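Local structure of DNA polymerase sliding clamp 3 (Sulfolobus tokodaii, 3AIZ) at residues C[11-16]-C[205-210]; C[154-159]-C[195-200]; C[223-228]-C[239-244]. The protein serves as a subunit of a ring-shaped DNA sliding clamp that tethers DNA polymerase and other proteins to DNA during replication. All blocks are in the same frame, centred on the assembly; numbering follows the deposited sequence.

Contact 1. Residues C[11-16]-C[205-210]. With SO4 (sulfate ion), chain G.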
loop_
_atom_site.group_PDB
_atom_site.type_symbol
_atom_site.label_atom_id
_atom_site.label_comp_id
_atom_site.label_asym_id
_atom_site.label_seq_id
_atom_site.Cartn_x
_atom_site.Cartn_y
_atom_site.Cartn_z
ATOM N N PHE C 11 11.351 -7.401 30.450
ATOM C CA PHE C 11 10.828 -7.113 31.780
ATOM C C PHE C 11 9.751 -6.030 31.754
ATOM O O PHE C 11 8.770 -6.103 32.492
ATOM C CB PHE C 11 11.969 -6.697 32.711
ATOM C CG PHE C 11 11.539 -6.433 34.124
ATOM C CD1 PHE C 11 11.478 -7.461 35.049
ATOM C CD2 PHE C 11 11.206 -5.151 34.532
ATOM C CE1 PHE C 11 11.087 -7.219 36.351
ATOM C CE2 PHE C 11 10.814 -4.904 35.834
ATOM C CZ PHE C 11 10.756 -5.938 36.743
ATOM N N SER C 12 9.933 -5.030 30.899
ATOM C CA SER C 12 9.003 -3.908 30.836
ATOM C C SER C 12 7.631 -4.326 30.313
ATOM O O SER C 12 6.610 -3.765 30.713
ATOM C CB SER C 12 9.574 -2.781 29.973
ATOM O OG SER C 12 9.708 -3.189 28.623
ATOM N N TYR C 13 7.611 -5.312 29.423
ATOM C CA TYR C 13 6.362 -5.756 28.809
ATOM C C TYR C 13 5.418 -6.437 29.799
ATOM O O TYR C 13 4.212 -6.514 29.561
ATOM C CB TYR C 13 6.637 -6.667 27.610
ATOM C CG TYR C 13 6.935 -5.909 26.335
ATOM C CD1 TYR C 13 8.237 -5.581 25.986
ATOM C CD2 TYR C 13 5.909 -5.515 25.485
ATOM C CE1 TYR C 13 8.510 -4.886 24.823
ATOM C CE2 TYR C 13 6.172 -4.821 24.322
ATOM C CZ TYR C 13 7.474 -4.509 23.994
ATOM O OH TYR C 13 7.741 -3.817 22.835
ATOM N N ILE C 14 5.967 -6.930 30.904
ATOM C CA ILE C 14 5.147 -7.499 31.966
ATOM C C ILE C 14 4.203 -6.434 32.511
ATOM O O ILE C 14 3.045 -6.712 32.825
ATOM C CB ILE C 14 6.009 -8.035 33.127
ATOM C CG1 ILE C 14 6.965 -9.122 32.635
ATOM C CG2 ILE C 14 5.127 -8.568 34.245
ATOM C CD1 ILE C 14 7.858 -9.681 33.721
ATOM N N PHE C 15 4.710 -5.210 32.610
ATOM C CA PHE C 15 3.955 -4.099 33.174
ATOM C C PHE C 15 3.099 -3.407 32.120
ATOM O O PHE C 15 2.086 -2.785 32.440
ATOM C CB PHE C 15 4.904 -3.105 33.842
ATOM C CG PHE C 15 5.701 -3.702 34.963
ATOM C CD1 PHE C 15 6.848 -4.430 34.703
ATOM C CD2 PHE C 15 5.297 -3.546 36.278
ATOM C CE1 PHE C 15 7.578 -4.989 35.732
ATOM C CE2 PHE C 15 6.024 -4.103 37.312
ATOM C CZ PHE C 15 7.166 -4.824 37.039
ATOM N N ARG C 16 3.507 -3.521 30.862
ATOM C CA ARG C 16 2.713 -2.996 29.761
ATOM C C ARG C 16 1.471 -3.861 29.560
ATOM O O ARG C 16 0.421 -3.371 29.144
ATOM C CB ARG C 16 3.547 -2.934 28.481
ATOM C CG ARG C 16 4.826 -2.126 28.633
ATOM C CD ARG C 16 5.643 -2.122 27.356
ATOM N NE ARG C 16 4.920 -1.513 26.245
ATOM C CZ ARG C 16 5.437 -1.316 25.039
ATOM N NH1 ARG C 16 6.688 -1.679 24.785
ATOM N NH2 ARG C 16 4.708 -0.754 24.084
ATOM N N THR C 205 -3.495 -10.051 27.032
ATOM C CA THR C 205 -2.338 -10.696 27.644
ATOM C C THR C 205 -1.270 -11.008 26.599
ATOM O O THR C 205 -0.228 -11.582 26.913
ATOM C CB THR C 205 -2.726 -11.997 28.383
ATOM O OG1 THR C 205 -3.148 -12.987 27.437
ATOM C CG2 THR C 205 -3.850 -11.734 29.370
ATOM N N SER C 206 -1.537 -10.619 25.356
ATOM C CA SER C 206 -0.637 -10.908 24.243
ATOM C C SER C 206 0.741 -10.260 24.390
ATOM O O SER C 206 1.738 -10.793 23.901
ATOM C CB SER C 206 -1.280 -10.490 22.918
ATOM O OG SER C 206 -1.696 -9.135 22.955
ATOM N N LYS C 207 0.803 -9.114 25.061
ATOM C CA LYS C 207 2.074 -8.420 25.249
ATOM C C LYS C 207 2.994 -9.130 26.241
ATOM O O LYS C 207 3.976 -8.553 26.707
ATOM C CB LYS C 207 1.853 -6.960 25.661
ATOM C CG LYS C 207 1.735 -6.003 24.479
ATOM C CD LYS C 207 1.540 -4.561 24.927
ATOM C CE LYS C 207 0.069 -4.220 25.105
ATOM N NZ LYS C 207 -0.595 -5.079 26.124
ATOM N N MET C 208 2.669 -10.380 26.561
ATOM C CA MET C 208 3.543 -11.217 27.376
ATOM C C MET C 208 4.490 -12.003 26.475
ATOM O O MET C 208 5.323 -12.774 26.950
ATOM C CB MET C 208 2.725 -12.177 28.243
ATOM C CG MET C 208 1.997 -11.517 29.406
ATOM S SD MET C 208 3.115 -10.863 30.664
ATOM C CE MET C 208 4.087 -12.320 31.041
ATOM N N ARG C 209 4.347 -11.794 25.169
ATOM C CA ARG C 209 5.152 -12.480 24.163
ATOM C C ARG C 209 6.636 -12.540 24.516
ATOM O O ARG C 209 7.194 -13.622 24.701
ATOM C CB ARG C 209 4.977 -11.804 22.803
ATOM C CG ARG C 209 5.925 -12.307 21.726
ATOM C CD ARG C 209 5.785 -11.483 20.457
ATOM N NE ARG C 209 4.382 -11.323 20.085
ATOM C CZ ARG C 209 3.708 -12.184 19.331
ATOM N NH1 ARG C 209 2.430 -11.962 19.046
ATOM N NH2 ARG C 209 4.312 -13.269 18.860
ATOM N N LYS C 210 7.270 -11.376 24.600
ATOM C CA LYS C 210 8.708 -11.300 24.845
ATOM C C LYS C 210 9.155 -11.944 26.162
ATOM O O LYS C 210 10.021 -12.820 26.159
ATOM C CB LYS C 210 9.195 -9.850 24.764
ATOM C CG LYS C 210 9.075 -9.231 23.382
ATOM C CD LYS C 210 9.545 -7.785 23.384
ATOM C CE LYS C 210 10.947 -7.661 23.961
ATOM N NZ LYS C 210 11.937 -8.479 23.205
HETATM S S SO4 G . 1.251 -0.195 24.801
HETATM O O1 SO4 G . 0.046 -0.910 25.214
HETATM O O2 SO4 G . 2.123 -0.001 25.960
HETATM O O3 SO4 G . 1.953 -0.974 23.784
HETATM O O4 SO4 G . 0.880 1.104 24.247
#

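Contact 2. Residues C[154-159]-C[195-200]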
loop_
_atom_site.group_PDB
_atom_site.type_symbol
_atom_site.label_atom_id
_atom_site.label_comp_id
_atom_site.label_asym_id
_atom_site.label_seq_id
_atom_site.Cartn_x
_atom_site.Cartn_y
_atom_site.Cartn_z
ATOM N N ILE C 154 -14.435 -15.595 23.540
ATOM C CA ILE C 154 -13.624 -16.653 22.954
ATOM C C ILE C 154 -13.955 -17.986 23.610
ATOM O O ILE C 154 -13.706 -18.174 24.802
ATOM C CB ILE C 154 -12.121 -16.389 23.145
ATOM C CG1 ILE C 154 -11.725 -15.050 22.522
ATOM C CG2 ILE C 154 -11.301 -17.523 22.547
ATOM C CD1 ILE C 154 -10.254 -14.732 22.663
ATOM N N THR C 155 -14.519 -18.909 22.837
ATOM C CA THR C 155 -14.810 -20.241 23.350
ATOM C C THR C 155 -13.550 -21.096 23.381
ATOM O O THR C 155 -12.944 -21.360 22.341
ATOM C CB THR C 155 -15.881 -20.965 22.513
ATOM O OG1 THR C 155 -17.160 -20.362 22.737
ATOM C CG2 THR C 155 -15.955 -22.432 22.905
ATOM N N PHE C 156 -13.156 -21.512 24.581
ATOM C CA PHE C 156 -12.062 -22.460 24.749
ATOM C C PHE C 156 -12.641 -23.862 24.842
ATOM O O PHE C 156 -13.359 -24.181 25.788
ATOM C CB PHE C 156 -11.262 -22.145 26.013
ATOM C CG PHE C 156 -10.293 -21.006 25.857
ATOM C CD1 PHE C 156 -10.747 -19.710 25.675
ATOM C CD2 PHE C 156 -8.927 -21.232 25.912
ATOM C CE1 PHE C 156 -9.858 -18.663 25.540
ATOM C CE2 PHE C 156 -8.032 -20.187 25.777
ATOM C CZ PHE C 156 -8.498 -18.902 25.591
ATOM N N LYS C 157 -12.337 -24.697 23.855
ATOM C CA LYS C 157 -12.877 -26.050 23.819
ATOM C C LYS C 157 -11.778 -27.091 23.653
ATOM O O LYS C 157 -10.967 -27.012 22.731
ATOM C CB LYS C 157 -13.912 -26.180 22.700
ATOM C CG LYS C 157 -14.574 -27.545 22.606
ATOM C CD LYS C 157 -15.824 -27.480 21.743
ATOM C CE LYS C 157 -16.415 -28.861 21.504
ATOM N NZ LYS C 157 -15.532 -29.696 20.644
ATOM N N ALA C 158 -11.756 -28.064 24.555
ATOM C CA ALA C 158 -10.787 -29.148 24.488
ATOM C C ALA C 158 -11.465 -30.445 24.057
ATOM O O ALA C 158 -12.447 -30.873 24.663
ATOM C CB ALA C 158 -10.093 -29.323 25.828
ATOM N N GLU C 159 -10.938 -31.062 23.006
ATOM C CA GLU C 159 -11.498 -32.304 22.487
ATOM C C GLU C 159 -10.405 -33.221 21.947
ATOM O O GLU C 159 -9.693 -32.867 21.006
ATOM C CB GLU C 159 -12.525 -32.010 21.392
ATOM C CG GLU C 159 -13.238 -33.243 20.859
ATOM C CD GLU C 159 -14.321 -32.902 19.850
ATOM O OE1 GLU C 159 -14.033 -32.148 18.894
ATOM O OE2 GLU C 159 -15.459 -33.391 20.013
ATOM N N SER C 195 -15.718 -23.953 27.723
ATOM C CA SER C 195 -16.332 -22.801 28.369
ATOM C C SER C 195 -15.996 -21.537 27.590
ATOM O O SER C 195 -15.088 -21.535 26.759
ATOM C CB SER C 195 -15.872 -22.675 29.821
ATOM O OG SER C 195 -14.463 -22.569 29.902
ATOM N N VAL C 196 -16.733 -20.465 27.860
ATOM C CA VAL C 196 -16.561 -19.218 27.125
ATOM C C VAL C 196 -15.970 -18.128 28.012
ATOM O O VAL C 196 -16.295 -18.035 29.193
ATOM C CB VAL C 196 -17.901 -18.731 26.545
ATOM C CG1 VAL C 196 -17.688 -17.500 25.682
ATOM C CG2 VAL C 196 -18.562 -19.839 25.743
ATOM N N TYR C 197 -15.098 -17.305 27.436
ATOM C CA TYR C 197 -14.469 -16.218 28.177
ATOM C C TYR C 197 -14.461 -14.926 27.369
ATOM O O TYR C 197 -14.525 -14.952 26.141
ATOM C CB TYR C 197 -13.040 -16.597 28.571
ATOM C CG TYR C 197 -12.955 -17.879 29.362
ATOM C CD1 TYR C 197 -13.234 -17.898 30.722
ATOM C CD2 TYR C 197 -12.602 -19.072 28.749
ATOM C CE1 TYR C 197 -13.162 -19.070 31.448
ATOM C CE2 TYR C 197 -12.525 -20.247 29.467
ATOM C CZ TYR C 197 -12.808 -20.241 30.815
ATOM O OH TYR C 197 -12.731 -21.410 31.534
ATOM N N GLY C 198 -14.387 -13.795 28.065
ATOM C CA GLY C 198 -14.350 -12.500 27.412
ATOM C C GLY C 198 -13.156 -12.377 26.488
ATOM O O GLY C 198 -12.026 -12.674 26.875
ATOM N N LEU C 199 -13.406 -11.934 25.260
ATOM C CA LEU C 199 -12.353 -11.836 24.257
ATOM C C LEU C 199 -11.268 -10.836 24.656
ATOM O O LEU C 199 -10.081 -11.154 24.616
ATOM C CB LEU C 199 -12.945 -11.481 22.888
ATOM C CG LEU C 199 -11.997 -11.449 21.685
ATOM C CD1 LEU C 199 -12.754 -11.743 20.399
ATOM C CD2 LEU C 199 -11.267 -10.118 21.591
ATOM N N GLU C 200 -11.678 -9.634 25.046
ATOM C CA GLU C 200 -10.725 -8.576 25.373
ATOM C C GLU C 200 -9.755 -8.972 26.486
ATOM O O GLU C 200 -8.571 -8.638 26.432
ATOM C CB GLU C 200 -11.455 -7.281 25.742
ATOM C CG GLU C 200 -12.469 -7.431 26.864
ATOM C CD GLU C 200 -13.066 -6.102 27.289
ATOM O OE1 GLU C 200 -14.292 -6.048 27.527
ATOM O OE2 GLU C 200 -12.308 -5.112 27.381
#

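Contact 3. Residues C[223-228]-C[239-244]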
loop_
_atom_site.group_PDB
_atom_site.type_symbol
_atom_site.label_atom_id
_atom_site.label_comp_id
_atom_site.label_asym_id
_atom_site.label_seq_id
_atom_site.Cartn_x
_atom_site.Cartn_y
_atom_site.Cartn_z
ATOM N N ILE C 223 -15.675 -22.607 35.439
ATOM C CA ILE C 223 -14.504 -22.216 36.220
ATOM C C ILE C 223 -13.606 -21.291 35.407
ATOM O O ILE C 223 -13.618 -21.331 34.177
ATOM C CB ILE C 223 -13.698 -23.434 36.722
ATOM C CG1 ILE C 223 -12.942 -24.100 35.572
ATOM C CG2 ILE C 223 -14.609 -24.424 37.433
ATOM C CD1 ILE C 223 -12.017 -25.210 36.021
ATOM N N PRO C 224 -12.826 -20.444 36.095
ATOM C CA PRO C 224 -11.986 -19.439 35.433
ATOM C C PRO C 224 -10.959 -20.052 34.490
ATOM O O PRO C 224 -10.525 -21.186 34.692
ATOM C CB PRO C 224 -11.267 -18.757 36.603
ATOM C CG PRO C 224 -12.126 -19.019 37.791
ATOM C CD PRO C 224 -12.713 -20.377 37.563
ATOM N N LEU C 225 -10.583 -19.297 33.463
ATOM C CA LEU C 225 -9.488 -19.677 32.584
ATOM C C LEU C 225 -8.178 -19.223 33.207
ATOM O O LEU C 225 -8.018 -18.047 33.529
ATOM C CB LEU C 225 -9.657 -19.022 31.212
ATOM C CG LEU C 225 -8.404 -18.919 30.333
ATOM C CD1 LEU C 225 -7.868 -20.298 29.976
ATOM C CD2 LEU C 225 -8.690 -18.112 29.076
ATOM N N LYS C 226 -7.243 -20.149 33.387
ATOM C CA LYS C 226 -5.945 -19.788 33.936
ATOM C C LYS C 226 -4.855 -19.789 32.873
ATOM O O LYS C 226 -4.391 -20.847 32.447
ATOM C CB LYS C 226 -5.542 -20.711 35.086
ATOM C CG LYS C 226 -4.247 -20.284 35.760
ATOM C CD LYS C 226 -3.752 -21.306 36.768
ATOM C CE LYS C 226 -2.435 -20.855 37.381
ATOM N NZ LYS C 226 -1.801 -21.916 38.206
ATOM N N LEU C 227 -4.452 -18.596 32.449
ATOM C CA LEU C 227 -3.313 -18.453 31.558
ATOM C C LEU C 227 -2.069 -18.173 32.387
ATOM O O LEU C 227 -1.931 -17.098 32.971
ATOM C CB LEU C 227 -3.539 -17.319 30.561
ATOM C CG LEU C 227 -4.703 -17.468 29.582
ATOM C CD1 LEU C 227 -4.888 -16.192 28.777
ATOM C CD2 LEU C 227 -4.487 -18.663 28.666
ATOM N N ARG C 228 -1.172 -19.150 32.455
ATOM C CA ARG C 228 0.085 -18.962 33.162
ATOM C C ARG C 228 1.219 -18.755 32.177
ATOM O O ARG C 228 1.678 -19.700 31.539
ATOM C CB ARG C 228 0.401 -20.155 34.064
ATOM C CG ARG C 228 1.876 -20.256 34.425
ATOM C CD ARG C 228 2.125 -21.250 35.541
ATOM N NE ARG C 228 1.546 -20.802 36.803
ATOM C CZ ARG C 228 1.877 -21.295 37.990
ATOM N NH1 ARG C 228 2.793 -22.250 38.077
ATOM N NH2 ARG C 228 1.300 -20.830 39.091
ATOM N N PHE C 239 -3.044 -15.349 34.896
ATOM C CA PHE C 239 -4.233 -14.571 34.577
ATOM C C PHE C 239 -5.482 -15.435 34.712
ATOM O O PHE C 239 -5.703 -16.349 33.917
ATOM C CB PHE C 239 -4.137 -13.996 33.162
ATOM C CG PHE C 239 -3.040 -12.985 32.990
ATOM C CD1 PHE C 239 -1.733 -13.388 32.779
ATOM C CD2 PHE C 239 -3.318 -11.629 33.037
ATOM C CE1 PHE C 239 -0.722 -12.460 32.621
ATOM C CE2 PHE C 239 -2.311 -10.696 32.880
ATOM C CZ PHE C 239 -1.012 -11.112 32.670
ATOM N N TYR C 240 -6.290 -15.152 35.729
ATOM C CA TYR C 240 -7.547 -15.862 35.929
ATOM C C TYR C 240 -8.703 -15.055 35.350
ATOM O O TYR C 240 -9.030 -13.980 35.853
ATOM C CB TYR C 240 -7.791 -16.126 37.416
ATOM C CG TYR C 240 -6.736 -16.987 38.074
ATOM C CD1 TYR C 240 -5.533 -16.438 38.498
ATOM C CD2 TYR C 240 -6.945 -18.343 38.278
ATOM C CE1 TYR C 240 -4.566 -17.217 39.101
ATOM C CE2 TYR C 240 -5.983 -19.132 38.883
ATOM C CZ TYR C 240 -4.796 -18.563 39.293
ATOM O OH TYR C 240 -3.830 -19.337 39.895
ATOM N N ILE C 241 -9.318 -15.577 34.295
ATOM C CA ILE C 241 -10.425 -14.890 33.641
ATOM C C ILE C 241 -11.751 -15.596 33.909
ATOM O O ILE C 241 -11.886 -16.793 33.664
ATOM C CB ILE C 241 -10.193 -14.778 32.125
ATOM C CG1 ILE C 241 -8.815 -14.175 31.849
ATOM C CG2 ILE C 241 -11.289 -13.947 31.475
ATOM C CD1 ILE C 241 -8.487 -14.047 30.383
ATOM N N ALA C 242 -12.724 -14.844 34.414
ATOM C CA ALA C 242 -14.022 -15.401 34.785
ATOM C C ALA C 242 -14.777 -15.965 33.583
ATOM O O ALA C 242 -14.638 -15.467 32.466
ATOM C CB ALA C 242 -14.863 -14.353 35.498
ATOM N N PRO C 243 -15.579 -17.014 33.817
ATOM C CA PRO C 243 -16.352 -17.712 32.784
ATOM C C PRO C 243 -17.556 -16.912 32.295
ATOM O O PRO C 243 -18.037 -16.024 32.998
ATOM C CB PRO C 243 -16.840 -18.976 33.505
ATOM C CG PRO C 243 -15.995 -19.089 34.736
ATOM C CD PRO C 243 -15.681 -17.687 35.121
ATOM N N ARG C 244 -18.031 -17.242 31.098
ATOM C CA ARG C 244 -19.232 -16.640 30.522
ATOM C C ARG C 244 -19.178 -15.122 30.406
ATOM O O ARG C 244 -20.171 -14.443 30.662
ATOM C CB ARG C 244 -20.480 -17.042 31.313
ATOM C CG ARG C 244 -20.950 -18.464 31.070
ATOM C CD ARG C 244 -22.375 -18.648 31.566
ATOM N NE ARG C 244 -22.835 -20.026 31.431
ATOM C CZ ARG C 244 -24.063 -20.436 31.731
ATOM N NH1 ARG C 244 -24.962 -19.569 32.181
ATOM N NH2 ARG C 244 -24.394 -21.710 31.579
#

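Contact 1. Residues C[11-16]-C[205-210]
Tyr13, Lys207 and Lys210 meet where the N-terminal and C-terminal domains of the PCNA sliding-clamp fold come together. Tyr13 lies on helix 8-18. Its partners sit in the loop that follows helix 199-203. The apolar part centres on the Tyr13 ring. The Lys210 chain crosses the ring obliquely, with Lys210 CD 3.4 Å from Tyr13 CE1. Tyr13 CB rests on the loop backbone, 3.4 Å from Lys207 O. Deeper in, Met208 bends back so that its SD lies 4.1 Å from Ile14 CA. Ile14 itself packs on Ile49 and Ile51 of strand 45-52.

At the polar edge Arg16 binds a sulfate ion, probably from the crystallisation liquor. With CG beside its backbone N (chi1 -56°) and the chain straight at chi2, Arg16 carries CD over one face of the Tyr13 ring, offset toward the rim. The bend at chi3 then turns the guanidinium toward the sulfate. The sulfate lies at the guanidinium edge. Arg16 NE bonds sulfate O2 at 3.2 Å. Arg16 NH2 bonds sulfate O3 at 2.8 Å and O2 weakly. Lys207 NZ forms a salt bridge with Glu20, and Lys207 CE lies 3.3 Å from sulfate O1.

Contact 2. Residues C[154-159]-C[195-200]
Ser195 pairs with Phe156 within an antiparallel strand pair in the C-terminal clamp domain. Strands 153-159 and 193-198 are neighbours in a four-stranded sheet. Two backbone bonds join the two residues. Phe156 N gives to Ser195 O at 2.9 Å, and Ser195 N gives to Phe156 O at 3.1 Å. Ser195 OG also bonds Gly220 O.

Val196 comes next, in a non-hydrogen-bonded pair with Thr155. Both side chains lie on the more exposed face of the sheet. Val196 CG2 comes to 3.4 Å from Thr155 OG1. That hydroxyl is bonded to Asn168.

Tyr197 returns to the face shared with Ser195 and Phe156. Its CG is anti to the carbonyl carbon (chi1 -56°), and the ring turns its edge to the face of Phe156. This is an offset edge-to-face pair with planes at 78°. Tyr197 CD2 does the touching, 3.6 Å from Phe156 CD1. Phe219 and Leu225 pack on the same tyrosine. Its backbone pairs with Ile154: Ile154 N reaches Tyr197 O at 2.7 Å. Tyr197 N returns a bond to Ile154 O at 3.1 Å.

Gly198 is the N-cap residue of helix 199-203. Leu199 opens the helix and crosses Ile154 at about a right angle. Leu199 CG lies 3.7 Å from Ile154 CG1.

The chemistry is therefore divided. Backbone bonds set the register, while rings and aliphatic groups fill the buried face. The hydroxyl of Tyr197 is also buried there. Ile223 O satisfies it by a hydrogen bond, which ties this sheet to the neighbouring one.

Contact 3. Residues C[223-228]-C[239-244]
The Tyr240 ring carries Lys226 over one face, and the Phe239 ring has Leu227 O at its edge, in plane. Both rings belong to the beta hairpin of strands 223-231 and 235-241. The lysine contact is a CH-pi interaction: Lys226 CG stands 4.1 Å from the Tyr240 ring centroid, 26° off the normal. Lys226 CG is anti to the backbone N (chi1 -175°), the chain extends beyond it, and it lies alongside the tyrosine, pointing the same way. Lys226 CE lies 3.3 Å from Tyr240 OH. The ammonium has a long, weak ion pair with Asp238.

Phe239 meets Leu227 O twice. Its N-H bonds that oxygen at 2.8 Å, and ring atom CD1 lies 3.7 Å from it. Leu227 N returns a bond to Phe239 O. Leu225 and Ile241 make a second two-bond pair, with Leu225 N 2.8 Å from Ile241 O. Leu225, Leu227, Phe239 and Ile241 all lie on the buried face. Leu225 CD2 and Ile241 CD1 touch at 4.3 Å, and Val202 of helix 199-203 packs on both residues. Strand 45-52 lies beyond strand 235-241, which carries the sheet into the N-terminal domain. Beyond the Leu225-Ile241 pair, Pro243 CG lies 3.3 Å from Ile223 O.

Overall arrangement
Contact 2 is the most buried of the three. Contacts 1 and 3 are partly buried. Contacts 2 and 3 both lie in the C-terminal domain, in different sheets, with centres about 10 Å apart. They are joined by probable hydrogen bonds, including one between Arg244 N and Val196 O. Contact 1 is of another kind. It sets a helix against a loop across the two domains, relies on side-chain packing, with a sulfate, probably from the crystallisation liquor, at its edge, and lacks strand pairing. It touches contact 3 through Thr205, which packs on Phe239 and Leu227. Contacts 1 and 2 do not touch, although helix 199-203 links contact 2 to the loop of contact 1.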